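Local coordinates for adhesion and penetration protein autotransporter (Haemophilus influenzae, PDB 3SYJ) that promotes bacterial aggregation, adherence and invasion as a self-associating surface adhesin, and is probably also a serine protease, at residues I7-Q10 / Y11-D14; I49-S52 / V53-R56; F223-A227 / E228-W232; K603-S606 / E607-G610. One frame throughout, in Å; residues are numbered along the deposited sequence.

Contact 1 of 4, residues I7-Q10 / Y11-D14; sequences IDYQ and YYRD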
loop_
_atom_site.group_PDB
_atom_site.type_symbol
_atom_site.label_atom_id
_atom_site.label_comp_id
_atom_site.label_asym_id
_atom_site.label_seq_id
_atom_site.Cartn_x
_atom_site.Cartn_y
_atom_site.Cartn_z
ATOM N N ILE A 7 -47.681 -37.753 -8.634
ATOM C CA ILE A 7 -46.593 -37.043 -7.962
ATOM C C ILE A 7 -45.388 -37.980 -7.840
ATOM O O ILE A 7 -45.558 -39.172 -7.562
ATOM C CB ILE A 7 -47.039 -36.562 -6.569
ATOM C CG1 ILE A 7 -48.037 -35.412 -6.701
ATOM C CG2 ILE A 7 -45.847 -36.134 -5.717
ATOM C CD1 ILE A 7 -48.788 -35.120 -5.427
ATOM N N ASP A 8 -44.184 -37.450 -8.076
ATOM C CA ASP A 8 -42.954 -38.242 -7.975
ATOM C C ASP A 8 -42.953 -39.068 -6.706
ATOM O O ASP A 8 -43.210 -38.548 -5.621
ATOM C CB ASP A 8 -41.719 -37.348 -7.952
ATOM C CG ASP A 8 -41.406 -36.752 -9.301
ATOM O OD1 ASP A 8 -41.875 -37.293 -10.322
ATOM O OD2 ASP A 8 -40.683 -35.740 -9.340
ATOM N N TYR A 9 -42.660 -40.354 -6.846
ATOM C CA TYR A 9 -42.586 -41.251 -5.702
ATOM C C TYR A 9 -41.524 -40.752 -4.735
ATOM O O TYR A 9 -41.636 -40.957 -3.530
ATOM C CB TYR A 9 -42.242 -42.668 -6.159
ATOM C CG TYR A 9 -42.675 -43.765 -5.211
ATOM C CD1 TYR A 9 -43.957 -43.793 -4.675
ATOM C CD2 TYR A 9 -41.812 -44.797 -4.884
ATOM C CE1 TYR A 9 -44.358 -44.819 -3.819
ATOM C CE2 TYR A 9 -42.201 -45.821 -4.033
ATOM C CZ TYR A 9 -43.466 -45.829 -3.507
ATOM O OH TYR A 9 -43.824 -46.851 -2.665
ATOM N N GLN A 10 -40.502 -40.081 -5.265
ATOM C CA GLN A 10 -39.402 -39.599 -4.434
ATOM C C GLN A 10 -39.871 -38.753 -3.250
ATOM O O GLN A 10 -39.291 -38.834 -2.164
ATOM C CB GLN A 10 -38.370 -38.834 -5.257
ATOM C CG GLN A 10 -37.027 -38.695 -4.548
ATOM C CD GLN A 10 -36.321 -40.038 -4.345
ATOM O OE1 GLN A 10 -36.296 -40.880 -5.244
ATOM N NE2 GLN A 10 -35.736 -40.233 -3.164
ATOM N N TYR A 11 -40.917 -37.951 -3.449
ATOM C CA TYR A 11 -41.441 -37.123 -2.360
ATOM C C TYR A 11 -41.783 -37.973 -1.146
ATOM O O TYR A 11 -41.399 -37.671 -0.027
ATOM C CB TYR A 11 -42.696 -36.367 -2.794
ATOM C CG TYR A 11 -42.438 -35.116 -3.593
ATOM C CD1 TYR A 11 -42.014 -33.944 -2.969
ATOM C CD2 TYR A 11 -42.647 -35.094 -4.966
ATOM C CE1 TYR A 11 -41.789 -32.788 -3.708
ATOM C CE2 TYR A 11 -42.429 -33.953 -5.707
ATOM C CZ TYR A 11 -42.003 -32.806 -5.079
ATOM O OH TYR A 11 -41.793 -31.680 -5.833
ATOM N N TYR A 12 -42.510 -39.045 -1.382
ATOM C CA TYR A 12 -42.962 -39.892 -0.301
ATOM C C TYR A 12 -41.814 -40.651 0.351
ATOM O O TYR A 12 -41.867 -40.989 1.530
ATOM C CB TYR A 12 -43.984 -40.877 -0.846
ATOM C CG TYR A 12 -45.197 -40.236 -1.479
ATOM C CD1 TYR A 12 -46.285 -39.835 -0.705
ATOM C CD2 TYR A 12 -45.267 -40.048 -2.852
ATOM C CE1 TYR A 12 -47.407 -39.261 -1.286
ATOM C CE2 TYR A 12 -46.382 -39.478 -3.443
ATOM C CZ TYR A 12 -47.450 -39.085 -2.657
ATOM O OH TYR A 12 -48.556 -38.519 -3.253
ATOM N N ARG A 13 -40.786 -40.953 -0.427
ATOM C CA ARG A 13 -39.633 -41.652 0.116
ATOM C C ARG A 13 -38.794 -40.687 0.951
ATOM O O ARG A 13 -38.422 -41.003 2.076
ATOM C CB ARG A 13 -38.793 -42.269 -1.002
ATOM C CG ARG A 13 -39.464 -43.424 -1.743
ATOM C CD ARG A 13 -39.726 -44.616 -0.842
ATOM N NE ARG A 13 -38.665 -44.791 0.141
ATOM C CZ ARG A 13 -37.472 -45.301 -0.132
ATOM N NH1 ARG A 13 -37.222 -45.689 -1.370
ATOM N NH2 ARG A 13 -36.539 -45.413 0.811
ATOM N N ASP A 14 -38.511 -39.510 0.402
ATOM C CA ASP A 14 -37.728 -38.501 1.114
ATOM C C ASP A 14 -38.417 -38.105 2.418
ATOM O O ASP A 14 -37.769 -37.954 3.461
ATOM C CB ASP A 14 -37.491 -37.266 0.235
ATOM C CG ASP A 14 -36.401 -37.490 -0.816
ATOM O OD1 ASP A 14 -35.731 -38.547 -0.761
ATOM O OD2 ASP A 14 -36.215 -36.611 -1.692
#
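Q10 reaches one helical turn ahead and ties its side chain to that of D14: Q10 NE2 donates to D14 OD1 at 2.9 Å, nearly straight at 164°. The acceptor lies in the plane of the Q10 amide, but the amide meets the carboxylate from above, 48° out of its plane. Q10 gets there with CG anti to its backbone N (chi1 -162°) and a bend at chi2 that swings the amide forward to D14. The backbone runs alongside, D14 N donating to Q10 O at 2.8 Å. Both groups have further partners in the loop holding H596 and A597: A597 N donates to D14 OD1, Q10 NE2 donates to A597 O, and H596 ND1 bonds D14 OD2. The pair sits in the first turns of helix 9-17, in the N-terminal S6-type protease domain, and joins that helix to a loop of the beta-solenoid. Y11 packs back on the residues leading into the helix. Its CD2 lies 3.4 Å from I7 CG2, the side chains crossing at about a right angle, while D8 O sits at the ring edge and accepts from Y11 N. The Y11 hydroxyl bonds Y32 N. Y12 meets I7 at a similar angle, Y12 CE2 4.1 Å from I7 CG2, with Y9 O at its ring edge. R13 lays CG 4.2 Å from Y9 CD2, and the Y9 hydroxyl bonds that of Y177.

Contact 2 of 4, residues I49-S52 / V53-R56; sequences IDFS and VVSR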
loop_
_atom_site.group_PDB
_atom_site.type_symbol
_atom_site.label_atom_id
_atom_site.label_comp_id
_atom_site.label_asym_id
_atom_site.label_seq_id
_atom_site.Cartn_x
_atom_site.Cartn_y
_atom_site.Cartn_z
ATOM N N ILE A 49 -41.458 -32.988 11.032
ATOM C CA ILE A 49 -41.331 -33.981 12.093
ATOM C C ILE A 49 -39.980 -34.722 12.042
ATOM O O ILE A 49 -39.381 -34.876 10.981
ATOM C CB ILE A 49 -42.504 -34.994 11.992
ATOM C CG1 ILE A 49 -42.607 -35.872 13.235
ATOM C CG2 ILE A 49 -42.382 -35.848 10.734
ATOM C CD1 ILE A 49 -43.819 -36.784 13.225
ATOM N N ASP A 50 -39.493 -35.173 13.190
ATOM C CA ASP A 50 -38.283 -35.980 13.229
ATOM C C ASP A 50 -38.743 -37.424 13.266
ATOM O O ASP A 50 -39.229 -37.893 14.295
ATOM C CB ASP A 50 -37.469 -35.646 14.480
ATOM C CG ASP A 50 -36.110 -36.356 14.528
ATOM O OD1 ASP A 50 -35.936 -37.428 13.906
ATOM O OD2 ASP A 50 -35.208 -35.838 15.220
ATOM N N PHE A 51 -38.614 -38.124 12.143
ATOM C CA PHE A 51 -39.108 -39.498 12.045
ATOM C C PHE A 51 -38.135 -40.524 12.662
ATOM O O PHE A 51 -38.400 -41.729 12.647
ATOM C CB PHE A 51 -39.414 -39.872 10.586
ATOM C CG PHE A 51 -40.805 -39.485 10.119
ATOM C CD1 PHE A 51 -41.931 -39.775 10.892
ATOM C CD2 PHE A 51 -40.984 -38.884 8.878
ATOM C CE1 PHE A 51 -43.204 -39.452 10.450
ATOM C CE2 PHE A 51 -42.261 -38.559 8.424
ATOM C CZ PHE A 51 -43.373 -38.832 9.215
ATOM N N SER A 52 -37.015 -40.062 13.209
ATOM C CA SER A 52 -36.045 -40.986 13.800
ATOM C C SER A 52 -36.627 -41.804 14.973
ATOM O O SER A 52 -36.080 -42.839 15.343
ATOM C CB SER A 52 -34.761 -40.254 14.210
ATOM O OG SER A 52 -34.955 -39.482 15.382
ATOM N N VAL A 53 -37.749 -41.352 15.527
ATOM C CA VAL A 53 -38.412 -42.074 16.618
ATOM C C VAL A 53 -39.209 -43.282 16.121
ATOM O O VAL A 53 -39.712 -44.085 16.918
ATOM C CB VAL A 53 -39.373 -41.161 17.401
ATOM C CG1 VAL A 53 -38.648 -39.911 17.862
ATOM C CG2 VAL A 53 -40.578 -40.802 16.540
ATOM N N VAL A 54 -39.331 -43.401 14.803
ATOM C CA VAL A 54 -40.014 -44.537 14.192
ATOM C C VAL A 54 -39.032 -45.656 13.862
ATOM O O VAL A 54 -37.959 -45.414 13.293
ATOM C CB VAL A 54 -40.750 -44.124 12.900
ATOM C CG1 VAL A 54 -41.386 -45.346 12.231
ATOM C CG2 VAL A 54 -41.789 -43.054 13.207
ATOM N N SER A 55 -39.393 -46.883 14.213
ATOM C CA SER A 55 -38.500 -47.999 13.960
ATOM C C SER A 55 -38.305 -48.154 12.459
ATOM O O SER A 55 -39.200 -47.858 11.678
ATOM C CB SER A 55 -39.041 -49.289 14.574
ATOM O OG SER A 55 -40.251 -49.673 13.953
ATOM N N ARG A 56 -37.123 -48.606 12.066
ATOM C CA ARG A 56 -36.817 -48.865 10.667
ATOM C C ARG A 56 -37.866 -49.733 9.966
ATOM O O ARG A 56 -38.107 -49.574 8.774
ATOM C CB ARG A 56 -35.459 -49.551 10.561
ATOM C CG ARG A 56 -34.271 -48.627 10.723
ATOM C CD ARG A 56 -34.013 -47.924 9.408
ATOM N NE ARG A 56 -34.396 -46.531 9.495
ATOM C CZ ARG A 56 -34.846 -45.803 8.479
ATOM N NH1 ARG A 56 -35.012 -46.336 7.271
ATOM N NH2 ARG A 56 -35.154 -44.530 8.691
HETATM O O HOH W 1 -37.719 -43.910 10.843
HETATM O O HOH W 2 -35.107 -44.365 13.339
#
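F51 and V54 lie side by side and point the same way, with F51 CD1 4.0 Å from V54 CG2. Their backbones close a type I beta turn, F51 to V54: V54 N donates to F51 O at 2.9 Å, arriving well above the carbonyl plane. This is the tight part. I49 CG2 sits over the centre of the F51 ring, 3.4 Å above its plane, and V152 and I154 of strand 151-155 with P221 and F223 of strand 221-226 pack on the same cluster. V54 places CG2 beside its own backbone N, anti to the carbonyl carbon (CG1 chi1 177°), which turns that methyl toward the phenyl ring. The polar side is held differently. D50 OD1 accepts from S52 N at 2.9 Å, an Asx turn, and from S52 OG at 2.7 Å. Both donors come from the same face of the carboxylate, the amide on its anti side and the hydroxyl from farther above the plane. The other oxygen, D50 OD2, forms a salt bridge with R476. Looser still is the hydrated side, where one bound water donates to both F51 O and V54 O, so F51 O accepts from the turn amide and from a water. With one oxygen gripped by S52 and the other by an arginine, the D50 carboxylate is probably held in its rotation and ionised, joining this loop of the protease domain to the beta-helix that holds R476.

Contact 3 of 4, residues F223-A227 / E228-W232; sequences FIYDA and EKQKW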
loop_
_atom_site.group_PDB
_atom_site.type_symbol
_atom_site.label_atom_id
_atom_site.label_comp_id
_atom_site.label_asym_id
_atom_site.label_seq_id
_atom_site.Cartn_x
_atom_site.Cartn_y
_atom_site.Cartn_z
ATOM N N PHE A 223 -48.951 -39.185 13.685
ATOM C CA PHE A 223 -48.509 -38.090 14.542
ATOM C C PHE A 223 -49.323 -36.836 14.302
ATOM O O PHE A 223 -49.758 -36.575 13.184
ATOM C CB PHE A 223 -47.037 -37.766 14.268
ATOM C CG PHE A 223 -46.117 -38.932 14.439
ATOM C CD1 PHE A 223 -45.476 -39.152 15.648
ATOM C CD2 PHE A 223 -45.889 -39.811 13.392
ATOM C CE1 PHE A 223 -44.620 -40.234 15.815
ATOM C CE2 PHE A 223 -45.033 -40.892 13.546
ATOM C CZ PHE A 223 -44.396 -41.101 14.766
ATOM N N ILE A 224 -49.518 -36.044 15.350
ATOM C CA ILE A 224 -50.251 -34.797 15.210
ATOM C C ILE A 224 -49.452 -33.643 15.798
ATOM O O ILE A 224 -48.768 -33.798 16.816
ATOM C CB ILE A 224 -51.672 -34.891 15.829
ATOM C CG1 ILE A 224 -52.575 -33.757 15.315
ATOM C CG2 ILE A 224 -51.611 -34.946 17.363
ATOM C CD1 ILE A 224 -54.034 -33.915 15.696
ATOM N N TYR A 225 -49.505 -32.490 15.139
ATOM C CA TYR A 225 -48.786 -31.332 15.640
ATOM C C TYR A 225 -49.662 -30.481 16.553
ATOM O O TYR A 225 -50.700 -29.972 16.130
ATOM C CB TYR A 225 -48.261 -30.471 14.494
ATOM C CG TYR A 225 -47.301 -29.382 14.958
ATOM C CD1 TYR A 225 -46.023 -29.706 15.386
ATOM C CD2 TYR A 225 -47.677 -28.046 14.973
ATOM C CE1 TYR A 225 -45.136 -28.735 15.805
ATOM C CE2 TYR A 225 -46.799 -27.061 15.395
ATOM C CZ TYR A 225 -45.525 -27.415 15.812
ATOM O OH TYR A 225 -44.627 -26.464 16.230
ATOM N N ASP A 226 -49.232 -30.340 17.807
ATOM C CA ASP A 226 -49.856 -29.424 18.756
ATOM C C ASP A 226 -49.210 -28.047 18.605
ATOM O O ASP A 226 -48.052 -27.859 18.965
ATOM C CB ASP A 226 -49.674 -29.944 20.185
ATOM C CG ASP A 226 -50.469 -29.150 21.210
ATOM O OD1 ASP A 226 -50.516 -27.906 21.113
ATOM O OD2 ASP A 226 -51.047 -29.775 22.123
ATOM N N ALA A 227 -49.957 -27.089 18.068
ATOM C CA ALA A 227 -49.412 -25.767 17.756
ATOM C C ALA A 227 -49.247 -24.893 18.998
ATOM O O ALA A 227 -48.414 -23.987 19.027
ATOM C CB ALA A 227 -50.289 -25.061 16.732
ATOM N N GLU A 228 -50.051 -25.158 20.019
ATOM C CA GLU A 228 -49.938 -24.418 21.266
ATOM C C GLU A 228 -48.637 -24.810 21.974
ATOM O O GLU A 228 -47.851 -23.944 22.361
ATOM C CB GLU A 228 -51.180 -24.666 22.124
ATOM C CG GLU A 228 -52.449 -24.757 21.270
ATOM C CD GLU A 228 -53.744 -24.633 22.063
ATOM O OE1 GLU A 228 -53.869 -25.281 23.125
ATOM O OE2 GLU A 228 -54.645 -23.887 21.613
ATOM N N LYS A 229 -48.392 -26.114 22.095
ATOM C CA LYS A 229 -47.163 -26.623 22.704
ATOM C C LYS A 229 -45.954 -26.521 21.772
ATOM O O LYS A 229 -44.812 -26.510 22.231
ATOM C CB LYS A 229 -47.330 -28.086 23.129
ATOM C CG LYS A 229 -48.488 -28.379 24.077
ATOM C CD LYS A 229 -48.463 -29.848 24.488
ATOM C CE LYS A 229 -49.757 -30.306 25.145
ATOM N NZ LYS A 229 -49.972 -29.738 26.502
ATOM N N GLN A 230 -46.215 -26.459 20.468
ATOM C CA GLN A 230 -45.161 -26.499 19.457
ATOM C C GLN A 230 -44.422 -27.835 19.456
ATOM O O GLN A 230 -43.195 -27.885 19.372
ATOM C CB GLN A 230 -44.171 -25.348 19.644
ATOM C CG GLN A 230 -44.799 -23.979 19.504
ATOM C CD GLN A 230 -43.855 -22.975 18.880
ATOM O OE1 GLN A 230 -42.724 -22.787 19.345
ATOM N NE2 GLN A 230 -44.314 -22.326 17.809
ATOM N N LYS A 231 -45.185 -28.917 19.536
ATOM C CA LYS A 231 -44.620 -30.249 19.655
ATOM C C LYS A 231 -45.265 -31.136 18.628
ATOM O O LYS A 231 -46.464 -31.032 18.390
ATOM C CB LYS A 231 -44.968 -30.850 21.017
ATOM C CG LYS A 231 -43.918 -30.744 22.089
ATOM C CD LYS A 231 -44.363 -31.514 23.332
ATOM C CE LYS A 231 -43.186 -31.785 24.255
ATOM N NZ LYS A 231 -42.541 -30.528 24.743
ATOM N N TRP A 232 -44.486 -32.029 18.036
ATOM C CA TRP A 232 -45.083 -33.195 17.416
ATOM C C TRP A 232 -45.376 -34.204 18.526
ATOM O O TRP A 232 -44.568 -34.399 19.439
ATOM C CB TRP A 232 -44.164 -33.791 16.349
ATOM C CG TRP A 232 -44.165 -33.035 15.044
ATOM C CD1 TRP A 232 -43.217 -32.152 14.597
ATOM C CD2 TRP A 232 -45.163 -33.103 14.014
ATOM N NE1 TRP A 232 -43.565 -31.668 13.351
ATOM C CE2 TRP A 232 -44.756 -32.236 12.972
ATOM C CE3 TRP A 232 -46.362 -33.812 13.871
ATOM C CZ2 TRP A 232 -45.500 -32.067 11.802
ATOM C CZ3 TRP A 232 -47.107 -33.637 12.698
ATOM C CH2 TRP A 232 -46.670 -32.774 11.688
HETATM O O HOH W 3 -47.141 -23.335 16.641
#
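D226 and K231 exchange two backbone hydrogen bonds: D226 N donates to K231 O at 2.9 Å, and K231 N returns to D226 O at 3.1 Å. The D226 side chain reaches into the turn as well. K229 N donates to D226 OD1 at 2.9 Å and almost straight, from above the carboxylate plane, while E228 N adds a weak bond to the same oxygen. The D226 chi1 is trans (-172°), which brings OD1 within bonding distance of the E228 and K229 amides. K229 lays its aliphatic chain across the carboxylate, CE 3.3 Å from D226 OD2, but its ammonium stays beyond salt-bridge distance. Q230 N bonds D226 O only weakly; Q230, at positive phi, and K231 both face D226, a G1 beta bulge. It shapes the tight hairpin between strands 221-226 and 231-238, neighbours in the antiparallel sheet of the S6-type protease domain. At the exposed turn, a water donates to A227 O and accepts from Q230 NE2. On the sheet face of Y225 and W232, a non-hydrogen-bonded pair, the rings meet edge-to-face: the edge of Y225 turns toward the indole face, planes at 60°. Y225 CB makes a CH-pi contact, standing 3.8 Å over the centroid of the W232 six-membered ring, only 9° off its normal. The indole NE1 donates to P47 O. Beyond it, F223 CB packs 4.0 Å from W232 CE3, and the F223 side chain continues onto V152, I154 and I49.

Contact 4 of 4, residues K603-S606 / E607-G610; sequences KRWS and EMEG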
loop_
_atom_site.group_PDB
_atom_site.type_symbol
_atom_site.label_atom_id
_atom_site.label_comp_id
_atom_site.label_asym_id
_atom_site.label_seq_id
_atom_site.Cartn_x
_atom_site.Cartn_y
_atom_site.Cartn_z
ATOM N N LYS A 603 -36.950 -53.356 -11.707
ATOM C CA LYS A 603 -36.748 -52.830 -13.054
ATOM C C LYS A 603 -38.005 -52.169 -13.596
ATOM O O LYS A 603 -37.967 -51.049 -14.102
ATOM C CB LYS A 603 -36.353 -53.969 -13.993
ATOM C CG LYS A 603 -34.890 -54.023 -14.377
ATOM C CD LYS A 603 -34.675 -53.364 -15.729
ATOM C CE LYS A 603 -33.507 -53.996 -16.470
ATOM N NZ LYS A 603 -33.649 -53.843 -17.951
ATOM N N ARG A 604 -39.120 -52.877 -13.476
ATOM C CA ARG A 604 -40.369 -52.476 -14.102
ATOM C C ARG A 604 -40.914 -51.159 -13.575
ATOM O O ARG A 604 -41.171 -50.225 -14.335
ATOM C CB ARG A 604 -41.426 -53.564 -13.922
ATOM C CG ARG A 604 -42.798 -53.154 -14.408
ATOM C CD ARG A 604 -43.824 -54.204 -14.058
ATOM N NE ARG A 604 -45.142 -53.863 -14.577
ATOM C CZ ARG A 604 -46.230 -54.600 -14.377
ATOM N NH1 ARG A 604 -46.153 -55.718 -13.660
ATOM N NH2 ARG A 604 -47.394 -54.219 -14.887
ATOM N N TRP A 605 -41.116 -51.094 -12.269
ATOM C CA TRP A 605 -41.731 -49.908 -11.693
ATOM C C TRP A 605 -40.779 -48.720 -11.613
ATOM O O TRP A 605 -41.219 -47.573 -11.660
ATOM C CB TRP A 605 -42.427 -50.237 -10.374
ATOM C CG TRP A 605 -43.685 -51.018 -10.640
ATOM C CD1 TRP A 605 -44.747 -50.634 -11.438
ATOM C CD2 TRP A 605 -44.007 -52.315 -10.151
ATOM N NE1 TRP A 605 -45.709 -51.612 -11.453
ATOM C CE2 TRP A 605 -45.279 -52.655 -10.673
ATOM C CE3 TRP A 605 -43.355 -53.218 -9.312
ATOM C CZ2 TRP A 605 -45.904 -53.859 -10.380
ATOM C CZ3 TRP A 605 -43.976 -54.419 -9.024
ATOM C CH2 TRP A 605 -45.238 -54.730 -9.558
ATOM N N SER A 606 -39.477 -48.993 -11.548
ATOM C CA SER A 606 -38.479 -47.941 -11.707
ATOM C C SER A 606 -38.604 -47.283 -13.082
ATOM O O SER A 606 -38.568 -46.053 -13.201
ATOM C CB SER A 606 -37.068 -48.501 -11.528
ATOM O OG SER A 606 -36.850 -48.924 -10.192
ATOM N N GLU A 607 -38.750 -48.105 -14.120
ATOM C CA GLU A 607 -38.886 -47.595 -15.485
ATOM C C GLU A 607 -40.166 -46.780 -15.650
ATOM O O GLU A 607 -40.177 -45.753 -16.326
ATOM C CB GLU A 607 -38.857 -48.737 -16.493
ATOM C CG GLU A 607 -37.460 -49.191 -16.860
ATOM C CD GLU A 607 -37.426 -50.642 -17.306
ATOM O OE1 GLU A 607 -38.399 -51.088 -17.952
ATOM O OE2 GLU A 607 -36.427 -51.335 -17.004
ATOM N N MET A 608 -41.237 -47.245 -15.022
ATOM C CA MET A 608 -42.509 -46.550 -15.039
ATOM C C MET A 608 -42.383 -45.194 -14.356
ATOM O O MET A 608 -42.859 -44.175 -14.865
ATOM C CB MET A 608 -43.575 -47.408 -14.357
ATOM C CG MET A 608 -44.969 -46.831 -14.429
ATOM S SD MET A 608 -46.289 -48.058 -14.374
ATOM C CE MET A 608 -47.659 -46.933 -14.145
ATOM N N GLU A 609 -41.722 -45.181 -13.204
ATOM C CA GLU A 609 -41.507 -43.948 -12.467
ATOM C C GLU A 609 -40.458 -43.055 -13.142
ATOM O O GLU A 609 -40.455 -41.840 -12.955
ATOM C CB GLU A 609 -41.126 -44.257 -11.012
ATOM C CG GLU A 609 -40.880 -43.039 -10.134
ATOM C CD GLU A 609 -42.098 -42.149 -9.966
ATOM O OE1 GLU A 609 -43.225 -42.580 -10.286
ATOM O OE2 GLU A 609 -41.926 -41.010 -9.498
ATOM N N GLY A 610 -39.579 -43.655 -13.937
ATOM C CA GLY A 610 -38.542 -42.895 -14.615
ATOM C C GLY A 610 -37.325 -42.541 -13.761
ATOM O O GLY A 610 -36.687 -41.507 -13.981
#
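The side chains of K603 and E607 run across one another with their charges poorly matched: E607 OE2 lies 3.0 Å from the methylene K603 CD, yet 3.9 Å from K603 NZ, so the salt bridge is long. The lysine is bent at chi2 and carries chi1 and chi2 away from staggered values (-104° and -97°), while the carboxylate folds back over the backbone oxygen of K603. Both residues are exposed, and at this distance the ion pair is probably weak. M608, one turn after W605, brings its sulfur to the rim of the indole, M608 SD 4.2 Å from W605 CD1 and 84° off the normal of the five-membered ring, a Met-aromatic contact made at the edge. The M608 chain runs extended from CG to the thioether. R604 takes a face of the same indole with its CD, while W161 of the protease domain meets the W605 ring nearly at right angles. Along the backbone the helical bonds are regular: E607 N to K603 O, M608 N to R604 O, and E609 N to W605 O at 2.9 Å. S606 OG turns back to the helix start and bonds N602 O and N599 ND2. The E609 carboxylate has its partners outside the helix, OE1 in a salt bridge with K34 NZ and OE2 accepting from Y9 N. G610, the C-prime residue at positive phi, ends the helix, its N bonding E607 O weakly while I611 N reaches S606 O: a Schellman motif closing the short helix 603-609, an excursion from the beta-solenoid.

How the contacts relate
Contacts 1 and 2 are buried, whereas contacts 3 and 4 mix buried with exposed residues. Contacts 1, 2 and 3 belong to the protease domain, contact 4 to the solenoid. Contacts 2 and 3 share one apolar core: I49, F51 and V54 close on F223, with I49 CD1 3.4 Å from F223 CG. Contacts 1 and 4 lie on two short helices from the two parts of the passenger, joined where E609 OE2 accepts from Y9 N at 2.8 Å. Contact 1 uses a buried amide-carboxylate bond; contact 3, at a hairpin end, relies on backbone bonds and aromatic rings; contact 4, its centre about 37 Å from that of contact 3, rests on helix bonds and a Met-aromatic contact, with a long ion pair at its surface.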